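Local coordinates for conserved exported protein (Bacteroides fragilis, PDB 3CLW), which is of unknown function but probably hydrolyses O-glycosidic bonds with a TIM-barrel domain of the glycoside hydrolase family 30 type, at residues 14-19 and 407-412; 18-23 and 350-355; 341-346 and 426-431. All blocks are in the same frame, centred on the assembly; numbering follows the deposited sequence.

How the interactions relate
Strand 6-25 takes part in two of the contacts. Its residues 14-19 pair with strand 408-414 in interaction 1, and residues 18-23 continue into the barrel in interaction 2. The two centres lie about 12 Å apart. Interaction 3 packs helix 328-347 on strand 427-433, its centre about 13 Å from each of the others. Gln17 ties the three together: its NE2 lies 2.8 Å from Leu346 O and 3.0 Å from Ala351 O. Strand 427-433 also pairs with strand 408-414, where Ile410 N is 3.0 Å from Ser431 O. Together the contacts span the junction between barrel and beta domain.

Interaction 1 (14-19 and 407-412); sequences TVYQEI and MKRIAI
A beta bulge marks the antiparallel pairing of residues 14-19 with 407-412, in the beta-structured side domain that accompanies the barrel in family 30 glycoside hydrolases. Val15 faces Ile410 and Glu18 faces Lys408, both as non-hydrogen-bonded pairs. Between them the register slips by one, and Tyr16 and Gln17 share a single partner, Arg409. Tyr16 N donates to Arg409 O at 2.7 Å. Arg409 N donates to Gln17 O at 3.0 Å. Beyond the bulge, Ile19 N reaches Met407 O at 2.8 Å. At the far end, Ala411 N bonds to Thr14 O at 2.9 Å.

Beside the bulge, Tyr16 and Arg409 point toward each other's strands, and the guanidinium lies flat on one face of the ring. The planes are 11° apart and the centres 4.0 Å. NH2 sits toward the rim, over CG, while Tyr16 CD2 lies over the middle of the guanidinium. Val15 CG1 packs on Lys408 CB on the face that carries Val15, Glu18, Lys408 and Ile410. Glu18 OE1 forms a salt bridge with Lys307.

Gln17 starts out away from residues 407-412, but its chain bends at chi2 (-85°) and brings the amide back. NE2 is taken by Leu346 O and Ala351 O, which helps fix the amide's rotation. OE1 then meets the edge of the guanidinium, accepting from Arg409 NE at 3.0 Å and 163°, close to the guanidinium plane.

Interaction 2 (18-23 and 350-355); sequences EIDNFS and NASAWQ
Ser352 has the most surface buried here and grips the chain on both sides of Ile19. Its hydroxyl donates to Glu18 O at 2.6 Å, almost straight in line with the carbonyl. Its own carbonyl accepts Asp20 N at 2.6 Å, with the donor in the carbonyl plane. Ser352 CB also touches Asp20 OD2. That carboxylate is held from beyond the pair, by Lys307 on OD1 and Trp309 on OD2.

Gln355 runs alongside Ser23, its NE2 3.4 Å from Ser23 CB. The extended chain carries the amide back to Asn21, and Gln355 NE2 donates to Asn21 OD1 at 3.1 Å and 162°. The bond lies close to the plane of the Gln355 amide, and the two amide planes are 33° apart. Arg69 holds the other end, at OE1, so both ends of the buried amide are engaged.

Trp354 sits on the other face of the strand pair. Its CB meets Phe22 CD1 at 3.9 Å, the two side chains crossing at about a right angle. With CG anti to the backbone N (chi1 -163°), the indole leads away to helix 328-347. Trp354 O accepts Ser23 N at 3.1 Å, while Trp354 N makes a weak bond to Asn21 O.

The parallel pairing of strands 21-23 and 353-355 is typical of the closure of a TIM barrel, where the last strand lies beside the first.

Interaction 3 (341-346 and 426-431); sequences IIHNDL and SLMISS
His343 lays one face of its imidazole against Met428. Met428 CB stands almost exactly over the ring, 3.4 Å from its centroid and 8° off the normal, in a CH-pi contact. CG follows over the side of the ring that carries CD2. Met428 SD lies obliquely, 4.4 Å from the centroid. SD also comes within 3.6 Å of Asn344 ND2; the two side chains cross at about a right angle, and ND2 is hydrogen-bonded to Arg340 O.

Ile429 O lies in the ring plane at the edge of the imidazole. Ile429 N approaches His343 CE1 obliquely, at 3.2 Å. One ordered water, also in the ring plane, bridges His343 ND1 at 2.7 Å and Ser430 OG. Ser430 OG is hydrogen-bonded to Tyr432 OH as well. The ring swings out opposite the backbone N (chi1 170°), which carries it from the helix to the strand.

The helix and strand segments run at 50° to each other, their axes 9.0 Å apart. Tyr399 of helix 391-400 touches His343 and Leu346, while strand 427-433 is flanked by strands 408-414 and 438-444.

Interaction 1 (14-19 and 407-412)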
loop_
_atom_site.group_PDB
_atom_site.type_symbol
_atom_site.label_atom_id
_atom_site.label_comp_id
_atom_site.label_asym_id
_atom_site.label_seq_id
_atom_site.Cartn_x
_atom_site.Cartn_y
_atom_site.Cartn_z
ATOM N N THR A 14 -14.964 18.889 -12.761
ATOM C CA THR A 14 -14.953 17.472 -13.101
ATOM C C THR A 14 -14.192 16.717 -12.014
ATOM O O THR A 14 -12.979 16.798 -11.941
ATOM C CB THR A 14 -14.320 17.267 -14.467
ATOM O OG1 THR A 14 -15.000 18.102 -15.416
ATOM C CG2 THR A 14 -14.408 15.825 -14.909
ATOM N N VAL A 15 -14.931 16.023 -11.162
ATOM C CA VAL A 15 -14.410 15.378 -9.967
ATOM C C VAL A 15 -14.405 13.844 -10.127
ATOM O O VAL A 15 -15.377 13.264 -10.603
ATOM C CB VAL A 15 -15.241 15.792 -8.727
ATOM C CG1 VAL A 15 -14.657 15.210 -7.457
ATOM C CG2 VAL A 15 -15.303 17.313 -8.601
ATOM N N TYR A 16 -13.307 13.197 -9.745
ATOM C CA TYR A 16 -13.254 11.733 -9.685
ATOM C C TYR A 16 -13.329 11.182 -8.249
ATOM O O TYR A 16 -14.174 11.628 -7.472
ATOM C CB TYR A 16 -12.037 11.217 -10.456
ATOM C CG TYR A 16 -12.018 11.790 -11.846
ATOM C CD1 TYR A 16 -12.933 11.356 -12.817
ATOM C CD2 TYR A 16 -11.130 12.799 -12.185
ATOM C CE1 TYR A 16 -12.934 11.909 -14.107
ATOM C CE2 TYR A 16 -11.121 13.357 -13.450
ATOM C CZ TYR A 16 -12.024 12.917 -14.407
ATOM O OH TYR A 16 -11.993 13.480 -15.657
ATOM N N GLN A 17 -12.463 10.215 -7.916
ATOM C CA GLN A 17 -12.501 9.514 -6.616
ATOM C C GLN A 17 -12.037 10.405 -5.451
ATOM O O GLN A 17 -11.316 11.375 -5.647
ATOM C CB GLN A 17 -11.679 8.200 -6.651
ATOM C CG GLN A 17 -10.128 8.365 -6.482
ATOM C CD GLN A 17 -9.405 8.678 -7.777
ATOM O OE1 GLN A 17 -10.007 9.162 -8.738
ATOM N NE2 GLN A 17 -8.103 8.371 -7.826
ATOM N N GLU A 18 -12.493 10.049 -4.254
ATOM C CA GLU A 18 -11.992 10.585 -3.005
ATOM C C GLU A 18 -10.706 9.827 -2.617
ATOM O O GLU A 18 -10.642 8.605 -2.773
ATOM C CB GLU A 18 -13.057 10.391 -1.934
ATOM C CG GLU A 18 -12.718 10.918 -0.546
ATOM C CD GLU A 18 -13.804 10.562 0.477
ATOM O OE1 GLU A 18 -14.238 9.373 0.529
ATOM O OE2 GLU A 18 -14.241 11.465 1.225
ATOM N N ILE A 19 -9.697 10.552 -2.127
ATOM C CA ILE A 19 -8.457 9.922 -1.625
ATOM C C ILE A 19 -8.629 9.471 -0.175
ATOM O O ILE A 19 -9.058 10.249 0.680
ATOM C CB ILE A 19 -7.222 10.853 -1.710
ATOM C CG1 ILE A 19 -7.028 11.441 -3.120
ATOM C CG2 ILE A 19 -5.949 10.126 -1.242
ATOM C CD1 ILE A 19 -6.616 10.400 -4.175
ATOM N N MET A 407 -9.194 14.614 -0.061
ATOM C CA MET A 407 -9.050 15.363 -1.297
ATOM C C MET A 407 -9.712 14.556 -2.385
ATOM O O MET A 407 -9.778 13.334 -2.308
ATOM C CB MET A 407 -7.580 15.590 -1.663
ATOM C CG MET A 407 -6.882 16.737 -0.899
ATOM S SD MET A 407 -5.285 17.122 -1.645
ATOM C CE MET A 407 -4.859 18.523 -0.658
ATOM N N LYS A 408 -10.177 15.225 -3.424
ATOM C CA LYS A 408 -10.685 14.493 -4.560
ATOM C C LYS A 408 -9.796 14.724 -5.757
ATOM O O LYS A 408 -9.267 15.811 -5.922
ATOM C CB LYS A 408 -12.141 14.879 -4.796
ATOM C CG LYS A 408 -12.972 14.352 -3.634
ATOM C CD LYS A 408 -14.417 14.700 -3.713
ATOM C CE LYS A 408 -15.183 13.945 -2.640
ATOM N NZ LYS A 408 -16.226 14.851 -2.057
ATOM N N ARG A 409 -9.582 13.676 -6.540
ATOM C CA ARG A 409 -8.976 13.821 -7.838
ATOM C C ARG A 409 -9.926 14.615 -8.757
ATOM O O ARG A 409 -11.135 14.407 -8.743
ATOM C CB ARG A 409 -8.651 12.463 -8.463
ATOM C CG ARG A 409 -7.789 12.595 -9.676
ATOM C CD ARG A 409 -7.309 11.276 -10.184
ATOM N NE ARG A 409 -8.358 10.531 -10.874
ATOM C CZ ARG A 409 -8.558 10.556 -12.195
ATOM N NH1 ARG A 409 -7.815 11.336 -12.961
ATOM N NH2 ARG A 409 -9.509 9.815 -12.753
ATOM N N ILE A 410 -9.359 15.533 -9.530
ATOM C CA ILE A 410 -10.137 16.388 -10.433
ATOM C C ILE A 410 -9.485 16.300 -11.794
ATOM O O ILE A 410 -8.384 15.748 -11.920
ATOM C CB ILE A 410 -10.226 17.845 -9.925
ATOM C CG1 ILE A 410 -8.818 18.460 -9.736
ATOM C CG2 ILE A 410 -11.000 17.891 -8.629
ATOM C CD1 ILE A 410 -8.827 19.846 -9.154
ATOM N N ALA A 411 -10.176 16.797 -12.818
ATOM C CA ALA A 411 -9.685 16.716 -14.194
ATOM C C ALA A 411 -8.506 17.665 -14.464
ATOM O O ALA A 411 -8.483 18.809 -13.992
ATOM C CB ALA A 411 -10.834 17.011 -15.184
ATOM N N ILE A 412 -7.545 17.183 -15.235
ATOM C CA ILE A 412 -6.481 18.029 -15.782
ATOM C C ILE A 412 -6.190 17.484 -17.189
ATOM O O ILE A 412 -5.613 16.428 -17.349
ATOM C CB ILE A 412 -5.203 18.107 -14.860
ATOM C CG1 ILE A 412 -4.059 18.884 -15.547
ATOM C CG2 ILE A 412 -4.712 16.707 -14.453
ATOM C CD1 ILE A 412 -2.918 19.346 -14.631
#

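Interaction 2 (18-23 and 350-355)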
loop_
_atom_site.group_PDB
_atom_site.type_symbol
_atom_site.label_atom_id
_atom_site.label_comp_id
_atom_site.label_asym_id
_atom_site.label_seq_id
_atom_site.Cartn_x
_atom_site.Cartn_y
_atom_site.Cartn_z
ATOM N N GLU A 18 -12.493 10.049 -4.254
ATOM C CA GLU A 18 -11.992 10.585 -3.005
ATOM C C GLU A 18 -10.706 9.827 -2.617
ATOM O O GLU A 18 -10.642 8.605 -2.773
ATOM C CB GLU A 18 -13.057 10.391 -1.934
ATOM C CG GLU A 18 -12.718 10.918 -0.546
ATOM C CD GLU A 18 -13.804 10.562 0.477
ATOM O OE1 GLU A 18 -14.238 9.373 0.529
ATOM O OE2 GLU A 18 -14.241 11.465 1.225
ATOM N N ILE A 19 -9.697 10.552 -2.127
ATOM C CA ILE A 19 -8.457 9.922 -1.625
ATOM C C ILE A 19 -8.629 9.471 -0.175
ATOM O O ILE A 19 -9.058 10.249 0.680
ATOM C CB ILE A 19 -7.222 10.853 -1.710
ATOM C CG1 ILE A 19 -7.028 11.441 -3.120
ATOM C CG2 ILE A 19 -5.949 10.126 -1.242
ATOM C CD1 ILE A 19 -6.616 10.400 -4.175
ATOM N N ASP A 20 -8.318 8.204 0.088
ATOM C CA ASP A 20 -8.311 7.667 1.447
ATOM C C ASP A 20 -6.931 7.866 2.100
ATOM O O ASP A 20 -6.838 8.484 3.138
ATOM C CB ASP A 20 -8.684 6.177 1.444
ATOM C CG ASP A 20 -10.139 5.923 1.010
ATOM O OD1 ASP A 20 -10.983 6.812 1.210
ATOM O OD2 ASP A 20 -10.427 4.836 0.476
ATOM N N ASN A 21 -5.870 7.324 1.499
ATOM C CA ASN A 21 -4.525 7.363 2.129
ATOM C C ASN A 21 -3.431 6.950 1.180
ATOM O O ASN A 21 -3.694 6.489 0.072
ATOM C CB ASN A 21 -4.455 6.430 3.352
ATOM C CG ASN A 21 -4.734 4.949 3.002
ATOM O OD1 ASN A 21 -3.871 4.245 2.459
ATOM N ND2 ASN A 21 -5.935 4.470 3.335
ATOM N N PHE A 22 -2.202 7.112 1.654
ATOM C CA PHE A 22 -1.046 6.425 1.129
ATOM C C PHE A 22 -0.478 5.710 2.341
ATOM O O PHE A 22 -0.521 6.220 3.462
ATOM C CB PHE A 22 -0.052 7.433 0.539
ATOM C CG PHE A 22 -0.543 8.071 -0.758
ATOM C CD1 PHE A 22 -0.175 7.530 -1.998
ATOM C CD2 PHE A 22 -1.397 9.166 -0.724
ATOM C CE1 PHE A 22 -0.649 8.087 -3.179
ATOM C CE2 PHE A 22 -1.876 9.723 -1.888
ATOM C CZ PHE A 22 -1.507 9.186 -3.123
ATOM N N SER A 23 0.037 4.516 2.119
ATOM C CA SER A 23 0.315 3.647 3.205
ATOM C C SER A 23 1.588 2.848 2.971
ATOM O O SER A 23 2.164 2.902 1.897
ATOM C CB SER A 23 -0.869 2.722 3.411
ATOM O OG SER A 23 -0.754 2.039 4.647
ATOM N N ASN A 350 -8.535 4.581 -10.860
ATOM C CA ASN A 350 -9.187 5.499 -9.922
ATOM C C ASN A 350 -9.036 5.079 -8.461
ATOM O O ASN A 350 -9.999 5.144 -7.678
ATOM C CB ASN A 350 -10.673 5.691 -10.286
ATOM C CG ASN A 350 -10.881 6.668 -11.445
ATOM O OD1 ASN A 350 -11.625 7.633 -11.332
ATOM N ND2 ASN A 350 -10.228 6.414 -12.553
ATOM N N ALA A 351 -7.830 4.628 -8.089
ATOM C CA ALA A 351 -7.630 4.045 -6.773
ATOM C C ALA A 351 -7.849 5.097 -5.718
ATOM O O ALA A 351 -7.393 6.223 -5.886
ATOM C CB ALA A 351 -6.233 3.467 -6.660
ATOM N N SER A 352 -8.506 4.743 -4.611
ATOM C CA SER A 352 -8.567 5.676 -3.473
ATOM C C SER A 352 -7.394 5.620 -2.496
ATOM O O SER A 352 -7.315 6.441 -1.578
ATOM C CB SER A 352 -9.901 5.557 -2.706
ATOM O OG SER A 352 -10.965 6.148 -3.455
ATOM N N ALA A 353 -6.520 4.626 -2.647
ATOM C CA ALA A 353 -5.340 4.462 -1.788
ATOM C C ALA A 353 -4.270 3.770 -2.596
ATOM O O ALA A 353 -4.605 2.985 -3.493
ATOM C CB ALA A 353 -5.643 3.652 -0.555
ATOM N N TRP A 354 -3.002 4.062 -2.276
ATOM C CA TRP A 354 -1.838 3.343 -2.825
ATOM C C TRP A 354 -0.933 2.950 -1.656
ATOM O O TRP A 354 -0.567 3.806 -0.849
ATOM C CB TRP A 354 -1.079 4.196 -3.862
ATOM C CG TRP A 354 -0.192 3.344 -4.690
ATOM C CD1 TRP A 354 -0.511 2.734 -5.879
ATOM C CD2 TRP A 354 1.151 2.931 -4.372
ATOM N NE1 TRP A 354 0.556 1.991 -6.323
ATOM C CE2 TRP A 354 1.581 2.078 -5.409
ATOM C CE3 TRP A 354 2.025 3.188 -3.295
ATOM C CZ2 TRP A 354 2.863 1.495 -5.425
ATOM C CZ3 TRP A 354 3.284 2.600 -3.299
ATOM C CH2 TRP A 354 3.694 1.771 -4.372
ATOM N N GLN A 355 -0.594 1.665 -1.545
ATOM C CA GLN A 355 0.091 1.165 -0.345
ATOM C C GLN A 355 1.333 0.335 -0.679
ATOM O O GLN A 355 1.275 -0.605 -1.485
ATOM C CB GLN A 355 -0.875 0.365 0.535
ATOM C CG GLN A 355 -2.298 0.989 0.608
ATOM C CD GLN A 355 -3.165 0.373 1.664
ATOM O OE1 GLN A 355 -3.332 -0.847 1.686
ATOM N NE2 GLN A 355 -3.728 1.198 2.549
#

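Interaction 3 (341-346 and 426-431)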
loop_
_atom_site.group_PDB
_atom_site.type_symbol
_atom_site.label_atom_id
_atom_site.label_comp_id
_atom_site.label_asym_id
_atom_site.label_seq_id
_atom_site.Cartn_x
_atom_site.Cartn_y
_atom_site.Cartn_z
ATOM N N ILE A 341 3.537 3.579 -11.672
ATOM C CA ILE A 341 2.503 2.741 -11.101
ATOM C C ILE A 341 1.503 3.596 -10.334
ATOM O O ILE A 341 0.284 3.441 -10.526
ATOM C CB ILE A 341 3.039 1.647 -10.170
ATOM C CG1 ILE A 341 4.000 0.730 -10.909
ATOM C CG2 ILE A 341 1.868 0.811 -9.630
ATOM C CD1 ILE A 341 4.910 -0.067 -9.999
ATOM N N ILE A 342 2.009 4.505 -9.497
ATOM C CA ILE A 342 1.121 5.324 -8.686
ATOM C C ILE A 342 0.161 6.141 -9.558
ATOM O O ILE A 342 -1.069 6.108 -9.341
ATOM C CB ILE A 342 1.875 6.236 -7.675
ATOM C CG1 ILE A 342 2.564 5.378 -6.606
ATOM C CG2 ILE A 342 0.889 7.248 -6.995
ATOM C CD1 ILE A 342 3.546 6.130 -5.674
ATOM N N HIS A 343 0.725 6.862 -10.530
ATOM C CA HIS A 343 -0.074 7.712 -11.390
ATOM C C HIS A 343 -1.209 6.952 -12.098
ATOM O O HIS A 343 -2.340 7.412 -12.137
ATOM C CB HIS A 343 0.803 8.378 -12.427
ATOM C CG HIS A 343 0.024 9.074 -13.495
ATOM N ND1 HIS A 343 -0.408 10.375 -13.371
ATOM C CD2 HIS A 343 -0.420 8.642 -14.696
ATOM C CE1 HIS A 343 -1.077 10.715 -14.456
ATOM N NE2 HIS A 343 -1.104 9.677 -15.268
ATOM N N ASN A 344 -0.885 5.793 -12.657
ATOM C CA ASN A 344 -1.848 4.978 -13.379
ATOM C C ASN A 344 -2.893 4.340 -12.458
ATOM O O ASN A 344 -4.077 4.250 -12.821
ATOM C CB ASN A 344 -1.116 3.948 -14.249
ATOM C CG ASN A 344 -0.465 4.594 -15.454
ATOM O OD1 ASN A 344 -1.131 4.850 -16.453
ATOM N ND2 ASN A 344 0.832 4.887 -15.359
ATOM N N ASP A 345 -2.474 3.931 -11.260
ATOM C CA ASP A 345 -3.448 3.499 -10.264
ATOM C C ASP A 345 -4.467 4.574 -9.923
ATOM O O ASP A 345 -5.677 4.303 -9.866
ATOM C CB ASP A 345 -2.768 2.969 -9.006
ATOM C CG ASP A 345 -2.291 1.538 -9.179
ATOM O OD1 ASP A 345 -2.732 0.870 -10.138
ATOM O OD2 ASP A 345 -1.473 1.072 -8.376
ATOM N N LEU A 346 -3.978 5.786 -9.682
ATOM C CA LEU A 346 -4.828 6.927 -9.333
ATOM C C LEU A 346 -5.701 7.419 -10.491
ATOM O O LEU A 346 -6.826 7.806 -10.288
ATOM C CB LEU A 346 -3.966 8.090 -8.826
ATOM C CG LEU A 346 -3.233 7.922 -7.497
ATOM C CD1 LEU A 346 -2.309 9.109 -7.238
ATOM C CD2 LEU A 346 -4.217 7.700 -6.333
ATOM N N SER A 426 6.167 9.081 -21.651
ATOM C CA SER A 426 6.524 10.491 -21.785
ATOM C C SER A 426 6.156 11.317 -20.548
ATOM O O SER A 426 6.994 11.497 -19.662
ATOM C CB SER A 426 5.951 11.097 -23.082
ATOM O OG SER A 426 4.530 11.059 -23.125
ATOM N N LEU A 427 4.916 11.803 -20.471
ATOM C CA LEU A 427 4.530 12.747 -19.439
ATOM C C LEU A 427 3.161 12.418 -18.805
ATOM O O LEU A 427 2.127 12.376 -19.504
ATOM C CB LEU A 427 4.543 14.161 -20.005
ATOM C CG LEU A 427 4.161 15.284 -19.044
ATOM C CD1 LEU A 427 5.328 15.667 -18.122
ATOM C CD2 LEU A 427 3.670 16.496 -19.801
ATOM N N MET A 428 3.176 12.192 -17.486
ATOM C CA MET A 428 1.987 11.809 -16.713
ATOM C C MET A 428 1.701 12.896 -15.695
ATOM O O MET A 428 2.601 13.368 -15.000
ATOM C CB MET A 428 2.195 10.459 -16.011
ATOM C CG MET A 428 2.216 9.224 -16.935
ATOM S SD MET A 428 2.861 7.737 -16.134
ATOM C CE MET A 428 4.583 7.964 -16.493
ATOM N N ILE A 429 0.448 13.315 -15.607
ATOM C CA ILE A 429 0.104 14.389 -14.730
ATOM C C ILE A 429 -1.343 14.247 -14.290
ATOM O O ILE A 429 -2.196 13.829 -15.070
ATOM C CB ILE A 429 0.466 15.758 -15.374
ATOM C CG1 ILE A 429 -0.009 16.934 -14.520
ATOM C CG2 ILE A 429 -0.116 15.844 -16.730
ATOM C CD1 ILE A 429 0.612 18.252 -14.930
ATOM N N SER A 430 -1.584 14.566 -13.012
ATOM C CA SER A 430 -2.883 14.382 -12.352
ATOM C C SER A 430 -3.026 15.474 -11.313
ATOM O O SER A 430 -2.025 16.026 -10.870
ATOM C CB SER A 430 -2.976 12.985 -11.689
ATOM O OG SER A 430 -1.903 12.755 -10.762
ATOM N N SER A 431 -4.264 15.797 -10.937
ATOM C CA SER A 431 -4.528 16.850 -9.955
ATOM C C SER A 431 -5.548 16.447 -8.906
ATOM O O SER A 431 -6.358 15.555 -9.145
ATOM C CB SER A 431 -4.965 18.146 -10.649
ATOM O OG SER A 431 -3.977 18.586 -11.555
HETATM O O HOH W 1 0.357 12.149 -11.550
#